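Local coordinates for ancylostoma secreted protein 1 (Necator americanus, PDB 3NT8) that is a secreted two-CAP-domain protein probably associated with the transition of infective hookworm larvae to parasitism, at residues A[25-37]-A[73-85]. Numbering follows the deposited sequence.
Sequences FGCSNSGITDSDR and SWDCAMEQQLQDA
Glu79 forms a buried salt bridge with Arg37 and accepts from Trp74 and Asn29. Arg37 NE meets Glu79 OE1 at 2.9 Å on the syn side, and the same oxygen takes Trp74 NE1 at 2.7 Å on its anti side, both donors arriving from one face of the carboxylate plane. Glu79 OE2 lies 2.6 Å from Arg37 NH2, a bent, weak bond within the salt bridge, and receives a nearly straight one (171°) from Asn29 ND2. With CG anti to the backbone N (chi1 -180°) and an extended chain, Glu79 reaches from helix 76-85 to all three; so many donors would probably favour its ionised form.

Asn29 suits its place because one amide serves both segments: ND2 also donates to Gln83 OE1 at 2.8 Å, on an in-plane lone pair, while OD1 closes an Asx turn with Gly31 N.

The disulfide Cys27–Cys76 ties the N-terminal loop to the first turn of this helix in the first of two CAP domains, whose sheet has strand 73-74 at one edge. Cys27 SG sits at the indole edge, 3.4 Å from Trp74 NE1.

Apolar packing centres on that wide indole. Arg37 CB stands over its six-membered ring, 3.9 Å from the centroid, in a CH-pi contact, and Phe25 turns an edge to its five-membered ring, the planes 78° apart. Ile32 CD1 touches Trp74 CZ2, and CG1 covers one face of the Arg37 guanidinium.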
ATOM      1  N   PHE A  25     -10.661  24.740  -9.726  1.00 33.76           N
ATOM      2  CA  PHE A  25     -11.139  24.055  -8.496  1.00 30.83           C
ATOM      3  C   PHE A  25     -12.590  23.605  -8.546  1.00 30.02           C
ATOM      4  O   PHE A  25     -12.868  22.406  -8.520  1.00 29.85           O
ATOM      5  CB  PHE A  25     -10.767  24.819  -7.220  1.00 29.34           C
ATOM      6  CG  PHE A  25      -9.270  24.979  -7.049  1.00 25.83           C
ATOM      7  CD1 PHE A  25      -8.461  23.869  -6.761  1.00 23.73           C
ATOM      8  CD2 PHE A  25      -8.663  26.219  -7.211  1.00 19.37           C
ATOM      9  CE1 PHE A  25      -7.101  24.003  -6.626  1.00 19.60           C
ATOM     10  CE2 PHE A  25      -7.276  26.344  -7.105  1.00 12.67           C
ATOM     11  CZ  PHE A  25      -6.500  25.253  -6.835  1.00 18.06           C
ATOM     12  N   GLY A  26     -13.510  24.558  -8.664  1.00 29.64           N
ATOM     13  CA  GLY A  26     -14.928  24.242  -8.802  1.00 28.90           C
ATOM     14  C   GLY A  26     -15.516  23.713  -7.516  1.00 28.86           C
ATOM     15  O   GLY A  26     -16.515  23.001  -7.551  1.00 29.83           O
ATOM     16  N   CYS A  27     -14.922  24.069  -6.373  1.00 27.76           N
ATOM     17  CA  CYS A  27     -15.463  23.624  -5.084  1.00 26.95           C
ATOM     18  C   CYS A  27     -16.466  24.619  -4.529  1.00 26.33           C
ATOM     19  O   CYS A  27     -16.294  25.832  -4.638  1.00 26.88           O
ATOM     20  CB  CYS A  27     -14.369  23.307  -4.053  1.00 25.98           C
ATOM     21  SG  CYS A  27     -12.977  22.213  -4.642  1.00 29.13           S
ATOM     22  N   SER A  28     -17.513  24.089  -3.923  1.00 25.52           N
ATOM     23  CA  SER A  28     -18.563  24.931  -3.375  1.00 25.79           C
ATOM     24  C   SER A  28     -18.188  25.454  -1.996  1.00 24.81           C
ATOM     25  O   SER A  28     -18.733  26.427  -1.542  1.00 23.53           O
ATOM     26  CB  SER A  28     -19.926  24.221  -3.339  1.00 25.95           C
ATOM     27  OG  SER A  28     -19.922  22.925  -2.701  1.00 27.12           O
ATOM     28  N   ASN A  29     -17.208  24.843  -1.349  1.00 24.63           N
ATOM     29  CA  ASN A  29     -16.983  25.186   0.056  1.00 23.57           C
ATOM     30  C   ASN A  29     -16.540  26.649   0.153  1.00 22.74           C
ATOM     31  O   ASN A  29     -15.599  27.054  -0.543  1.00 22.95           O
ATOM     32  CB  ASN A  29     -16.014  24.187   0.723  1.00 22.36           C
ATOM     33  CG  ASN A  29     -15.607  24.598   2.113  1.00 21.76           C
ATOM     34  OD1 ASN A  29     -16.424  24.984   2.933  1.00 18.88           O
ATOM     35  ND2 ASN A  29     -14.300  24.512   2.391  1.00 25.39           N
ATOM     36  N   SER A  30     -17.272  27.450   0.948  1.00 22.17           N
ATOM     37  CA  SER A  30     -16.870  28.836   1.260  1.00 21.83           C
ATOM     38  C   SER A  30     -15.902  28.956   2.511  1.00 20.29           C
ATOM     39  O   SER A  30     -15.542  30.053   2.905  1.00 20.06           O
ATOM     40  CB  SER A  30     -18.127  29.728   1.433  1.00 21.78           C
ATOM     41  OG  SER A  30     -18.864  29.331   2.586  1.00 26.55           O
ATOM     42  N   GLY A  31     -15.561  27.824   3.139  1.00 18.37           N
ATOM     43  CA  GLY A  31     -14.692  27.755   4.339  1.00 17.89           C
ATOM     44  C   GLY A  31     -13.267  28.217   3.999  1.00 17.54           C
ATOM     45  O   GLY A  31     -12.571  28.878   4.810  1.00 17.50           O
ATOM     46  N   ILE A  32     -12.822  27.903   2.784  1.00 14.41           N
ATOM     47  CA  ILE A  32     -11.499  28.401   2.366  1.00 15.17           C
ATOM     48  C   ILE A  32     -11.647  29.034   0.989  1.00 15.60           C
ATOM     49  O   ILE A  32     -12.703  28.831   0.357  1.00 14.11           O
ATOM     50  CB  ILE A  32     -10.428  27.316   2.433  1.00 13.94           C
ATOM     51  CG1 ILE A  32     -10.815  26.082   1.583  1.00 12.17           C
ATOM     52  CG2 ILE A  32     -10.251  26.879   3.927  1.00 13.81           C
ATOM     53  CD1 ILE A  32      -9.584  25.053   1.387  1.00 10.54           C
ATOM     54  N   THR A  33     -10.650  29.847   0.577  1.00 15.83           N
ATOM     55  CA  THR A  33     -10.666  30.409  -0.794  1.00 16.77           C
ATOM     56  C   THR A  33      -9.902  29.574  -1.860  1.00 16.49           C
ATOM     57  O   THR A  33      -9.144  28.692  -1.521  1.00 16.31           O
ATOM     58  CB  THR A  33     -10.133  31.823  -0.821  1.00 15.48           C
ATOM     59  OG1 THR A  33      -8.710  31.782  -0.622  1.00 18.67           O
ATOM     60  CG2 THR A  33     -10.786  32.616   0.307  1.00 16.75           C
ATOM     61  N   ASP A  34     -10.057  29.911  -3.147  1.00 18.13           N
ATOM     62  CA  ASP A  34      -9.237  29.253  -4.191  1.00 19.24           C
ATOM     63  C   ASP A  34      -7.783  29.517  -4.003  1.00 19.63           C
ATOM     64  O   ASP A  34      -6.948  28.648  -4.282  1.00 20.10           O
ATOM     65  CB  ASP A  34      -9.675  29.602  -5.599  1.00 20.09           C
ATOM     66  CG  ASP A  34     -10.898  28.826  -6.008  1.00 23.91           C
ATOM     67  OD1 ASP A  34     -11.375  27.999  -5.176  1.00 29.48           O
ATOM     68  OD2 ASP A  34     -11.411  29.063  -7.130  1.00 27.74           O
ATOM     69  N   SER A  35      -7.486  30.684  -3.472  1.00 18.90           N
ATOM     70  CA  SER A  35      -6.130  31.079  -3.243  1.00 18.11           C
ATOM     71  C   SER A  35      -5.509  30.189  -2.173  1.00 18.32           C
ATOM     72  O   SER A  35      -4.309  29.881  -2.210  1.00 17.72           O
ATOM     73  CB  SER A  35      -6.090  32.559  -2.826  1.00 17.60           C
ATOM     74  OG  SER A  35      -4.763  32.874  -2.583  1.00 17.44           O
ATOM     75  N   ASP A  36      -6.341  29.776  -1.215  1.00 18.08           N
ATOM     76  CA  ASP A  36      -5.945  28.823  -0.194  1.00 17.33           C
ATOM     77  C   ASP A  36      -5.752  27.445  -0.790  1.00 15.94           C
ATOM     78  O   ASP A  36      -4.804  26.785  -0.465  1.00 17.09           O
ATOM     79  CB  ASP A  36      -7.020  28.723   0.884  1.00 17.05           C
ATOM     80  CG  ASP A  36      -7.181  30.024   1.675  1.00 19.47           C
ATOM     81  OD1 ASP A  36      -6.226  30.816   1.774  1.00 22.94           O
ATOM     82  OD2 ASP A  36      -8.265  30.208   2.225  1.00 22.34           O
ATOM     83  N   ARG A  37      -6.657  27.026  -1.660  1.00 16.65           N
ATOM     84  CA  ARG A  37      -6.566  25.717  -2.232  1.00 16.52           C
ATOM     85  C   ARG A  37      -5.308  25.640  -3.077  1.00 17.52           C
ATOM     86  O   ARG A  37      -4.744  24.564  -3.236  1.00 17.02           O
ATOM     87  CB  ARG A  37      -7.762  25.401  -3.097  1.00 16.20           C
ATOM     88  CG  ARG A  37      -9.043  25.362  -2.376  1.00 16.85           C
ATOM     89  CD  ARG A  37     -10.224  25.361  -3.341  1.00 18.09           C
ATOM     90  NE  ARG A  37     -11.459  25.027  -2.626  1.00 19.10           N
ATOM     91  CZ  ARG A  37     -12.294  25.944  -2.180  1.00 19.71           C
ATOM     92  NH1 ARG A  37     -12.071  27.221  -2.456  1.00 11.24           N
ATOM     93  NH2 ARG A  37     -13.371  25.562  -1.518  1.00 21.90           N
ATOM     94  N   SER A  73      -3.813  16.032  -7.300  1.00 18.29           N
ATOM     95  CA  SER A  73      -4.914  16.874  -7.765  1.00 19.45           C
ATOM     96  C   SER A  73      -5.812  17.179  -6.606  1.00 19.86           C
ATOM     97  O   SER A  73      -5.976  16.354  -5.682  1.00 19.32           O
ATOM     98  CB  SER A  73      -5.730  16.118  -8.793  1.00 19.93           C
ATOM     99  OG  SER A  73      -4.860  15.774  -9.840  1.00 23.55           O
ATOM    100  N   TRP A  74      -6.392  18.366  -6.615  1.00 20.09           N
ATOM    101  CA  TRP A  74      -7.406  18.702  -5.585  1.00 21.29           C
ATOM    102  C   TRP A  74      -8.719  17.899  -5.640  1.00 21.27           C
ATOM    103  O   TRP A  74      -9.242  17.618  -6.713  1.00 22.97           O
ATOM    104  CB  TRP A  74      -7.699  20.213  -5.647  1.00 21.46           C
ATOM    105  CG  TRP A  74      -8.398  20.737  -4.451  1.00 19.82           C
ATOM    106  CD1 TRP A  74      -9.763  20.894  -4.292  1.00 19.29           C
ATOM    107  CD2 TRP A  74      -7.793  21.198  -3.247  1.00 16.54           C
ATOM    108  NE1 TRP A  74     -10.022  21.409  -3.063  1.00 17.15           N
ATOM    109  CE2 TRP A  74      -8.834  21.633  -2.407  1.00 15.43           C
ATOM    110  CE3 TRP A  74      -6.450  21.299  -2.798  1.00 20.38           C
ATOM    111  CZ2 TRP A  74      -8.605  22.137  -1.128  1.00 12.38           C
ATOM    112  CZ3 TRP A  74      -6.207  21.796  -1.517  1.00 13.55           C
ATOM    113  CH2 TRP A  74      -7.288  22.226  -0.704  1.00 16.65           C
ATOM    114  N   ASP A  75      -9.298  17.556  -4.490  1.00 21.23           N
ATOM    115  CA  ASP A  75     -10.565  16.856  -4.553  1.00 21.84           C
ATOM    116  C   ASP A  75     -11.639  17.573  -3.731  1.00 21.74           C
ATOM    117  O   ASP A  75     -11.471  17.741  -2.524  1.00 21.18           O
ATOM    118  CB  ASP A  75     -10.374  15.383  -4.160  1.00 22.75           C
ATOM    119  CG  ASP A  75     -11.649  14.566  -4.311  1.00 23.17           C
ATOM    120  OD1 ASP A  75     -11.773  13.833  -5.298  1.00 24.05           O
ATOM    121  OD2 ASP A  75     -12.528  14.654  -3.433  1.00 29.50           O
ATOM    122  N   CYS A  76     -12.740  18.006  -4.358  1.00 22.80           N
ATOM    123  CA  CYS A  76     -13.691  18.874  -3.636  1.00 22.76           C
ATOM    124  C   CYS A  76     -14.420  18.139  -2.517  1.00 22.10           C
ATOM    125  O   CYS A  76     -14.696  18.724  -1.462  1.00 21.19           O
ATOM    126  CB  CYS A  76     -14.670  19.589  -4.542  1.00 23.02           C
ATOM    127  SG  CYS A  76     -13.868  20.702  -5.737  1.00 29.23           S
ATOM    128  N   ALA A  77     -14.707  16.865  -2.772  1.00 20.29           N
ATOM    129  CA  ALA A  77     -15.443  16.003  -1.914  1.00 19.49           C
ATOM    130  C   ALA A  77     -14.590  15.712  -0.717  1.00 20.33           C
ATOM    131  O   ALA A  77     -15.092  15.668   0.425  1.00 22.43           O
ATOM    132  CB  ALA A  77     -15.790  14.707  -2.659  1.00 19.87           C
ATOM    133  N   MET A  78     -13.285  15.500  -0.945  1.00 19.53           N
ATOM    134  CA  MET A  78     -12.350  15.288   0.178  1.00 18.60           C
ATOM    135  C   MET A  78     -12.262  16.532   1.031  1.00 17.61           C
ATOM    136  O   MET A  78     -12.399  16.424   2.244  1.00 18.42           O
ATOM    137  CB  MET A  78     -10.957  14.828  -0.274  1.00 17.79           C
ATOM    138  CG  MET A  78     -10.940  13.333  -0.508  1.00 20.99           C
ATOM    139  SD  MET A  78      -9.522  12.906  -1.453  1.00 22.39           S
ATOM    140  CE  MET A  78      -8.274  13.264  -0.225  1.00 22.43           C
ATOM    141  N   GLU A  79     -12.093  17.689   0.392  1.00 16.10           N
ATOM    142  CA  GLU A  79     -12.093  18.987   1.073  1.00 15.98           C
ATOM    143  C   GLU A  79     -13.347  19.219   1.900  1.00 15.86           C
ATOM    144  O   GLU A  79     -13.270  19.667   3.066  1.00 15.51           O
ATOM    145  CB  GLU A  79     -11.932  20.136   0.080  1.00 13.59           C
ATOM    146  CG  GLU A  79     -11.923  21.559   0.768  1.00 16.12           C
ATOM    147  CD  GLU A  79     -12.162  22.643  -0.201  1.00 11.90           C
ATOM    148  OE1 GLU A  79     -11.931  22.460  -1.410  1.00 21.35           O
ATOM    149  OE2 GLU A  79     -12.633  23.717   0.202  1.00 14.30           O
ATOM    150  N   GLN A  80     -14.505  18.897   1.334  1.00 17.82           N
ATOM    151  CA  GLN A  80     -15.789  19.252   1.990  1.00 18.68           C
ATOM    152  C   GLN A  80     -15.982  18.401   3.205  1.00 18.96           C
ATOM    153  O   GLN A  80     -16.454  18.871   4.239  1.00 20.62           O
ATOM    154  CB  GLN A  80     -16.974  19.057   1.022  1.00 20.70           C
ATOM    155  CG  GLN A  80     -18.378  19.384   1.672  1.00 21.95           C
ATOM    156  CD  GLN A  80     -18.564  20.881   1.942  1.00 25.77           C
ATOM    157  OE1 GLN A  80     -18.468  21.709   1.038  1.00 23.36           O
ATOM    158  NE2 GLN A  80     -18.813  21.224   3.213  1.00 28.72           N
ATOM    159  N   GLN A  81     -15.669  17.119   3.074  1.00 18.69           N
ATOM    160  CA  GLN A  81     -15.818  16.225   4.198  1.00 21.14           C
ATOM    161  C   GLN A  81     -14.928  16.619   5.376  1.00 19.86           C
ATOM    162  O   GLN A  81     -15.374  16.617   6.498  1.00 21.81           O
ATOM    163  CB  GLN A  81     -15.580  14.763   3.769  1.00 21.56           C
ATOM    164  CG  GLN A  81     -16.059  13.796   4.809  1.00 29.20           C
ATOM    165  CD  GLN A  81     -16.173  12.357   4.313  1.00 33.25           C
ATOM    166  OE1 GLN A  81     -15.843  12.040   3.148  1.00 36.02           O
ATOM    167  NE2 GLN A  81     -16.658  11.481   5.198  1.00 32.21           N
ATOM    168  N   LEU A  82     -13.681  16.969   5.095  1.00 18.84           N
ATOM    169  CA  LEU A  82     -12.767  17.370   6.120  1.00 18.35           C
ATOM    170  C   LEU A  82     -13.229  18.703   6.768  1.00 19.05           C
ATOM    171  O   LEU A  82     -13.120  18.890   8.000  1.00 17.61           O
ATOM    172  CB  LEU A  82     -11.361  17.497   5.542  1.00 18.63           C
ATOM    173  CG  LEU A  82     -10.302  18.124   6.425  1.00 15.28           C
ATOM    174  CD1 LEU A  82     -10.135  17.234   7.606  1.00 21.97           C
ATOM    175  CD2 LEU A  82      -8.998  18.243   5.697  1.00 19.40           C
ATOM    176  N   GLN A  83     -13.746  19.597   5.931  1.00 19.63           N
ATOM    177  CA  GLN A  83     -14.229  20.876   6.441  1.00 21.19           C
ATOM    178  C   GLN A  83     -15.372  20.679   7.457  1.00 21.48           C
ATOM    179  O   GLN A  83     -15.407  21.359   8.484  1.00 23.71           O
ATOM    180  CB  GLN A  83     -14.640  21.795   5.298  1.00 21.22           C
ATOM    181  CG  GLN A  83     -15.170  23.144   5.789  1.00 20.57           C
ATOM    182  CD  GLN A  83     -14.047  24.123   6.017  1.00 19.68           C
ATOM    183  OE1 GLN A  83     -13.492  24.597   5.070  1.00 21.09           O
ATOM    184  NE2 GLN A  83     -13.716  24.413   7.265  1.00 19.24           N
ATOM    185  N   ASP A  84     -16.281  19.755   7.154  1.00 22.03           N
ATOM    186  CA  ASP A  84     -17.418  19.430   8.018  1.00 24.03           C
ATOM    187  C   ASP A  84     -16.976  18.837   9.356  1.00 24.18           C
ATOM    188  O   ASP A  84     -17.690  18.926  10.349  1.00 24.99           O
ATOM    189  CB  ASP A  84     -18.396  18.474   7.312  1.00 24.12           C
ATOM    190  CG  ASP A  84     -19.080  19.114   6.155  1.00 26.10           C
ATOM    191  OD1 ASP A  84     -19.301  20.340   6.198  1.00 30.69           O
ATOM    192  OD2 ASP A  84     -19.428  18.400   5.193  1.00 29.76           O
ATOM    193  N   ALA A  85     -15.769  18.274   9.396  1.00 25.67           N
ATOM    194  CA  ALA A  85     -15.336  17.538  10.575  1.00 25.66           C
ATOM    195  C   ALA A  85     -14.592  18.383  11.570  1.00 26.14           C
ATOM    196  O   ALA A  85     -14.448  18.005  12.734  1.00 26.18           O
ATOM    197  CB  ALA A  85     -14.537  16.323  10.192  1.00 25.99           C
TER
HETATM  198  O   HOH W   1     -18.808  24.069   4.107  1.00 28.75           O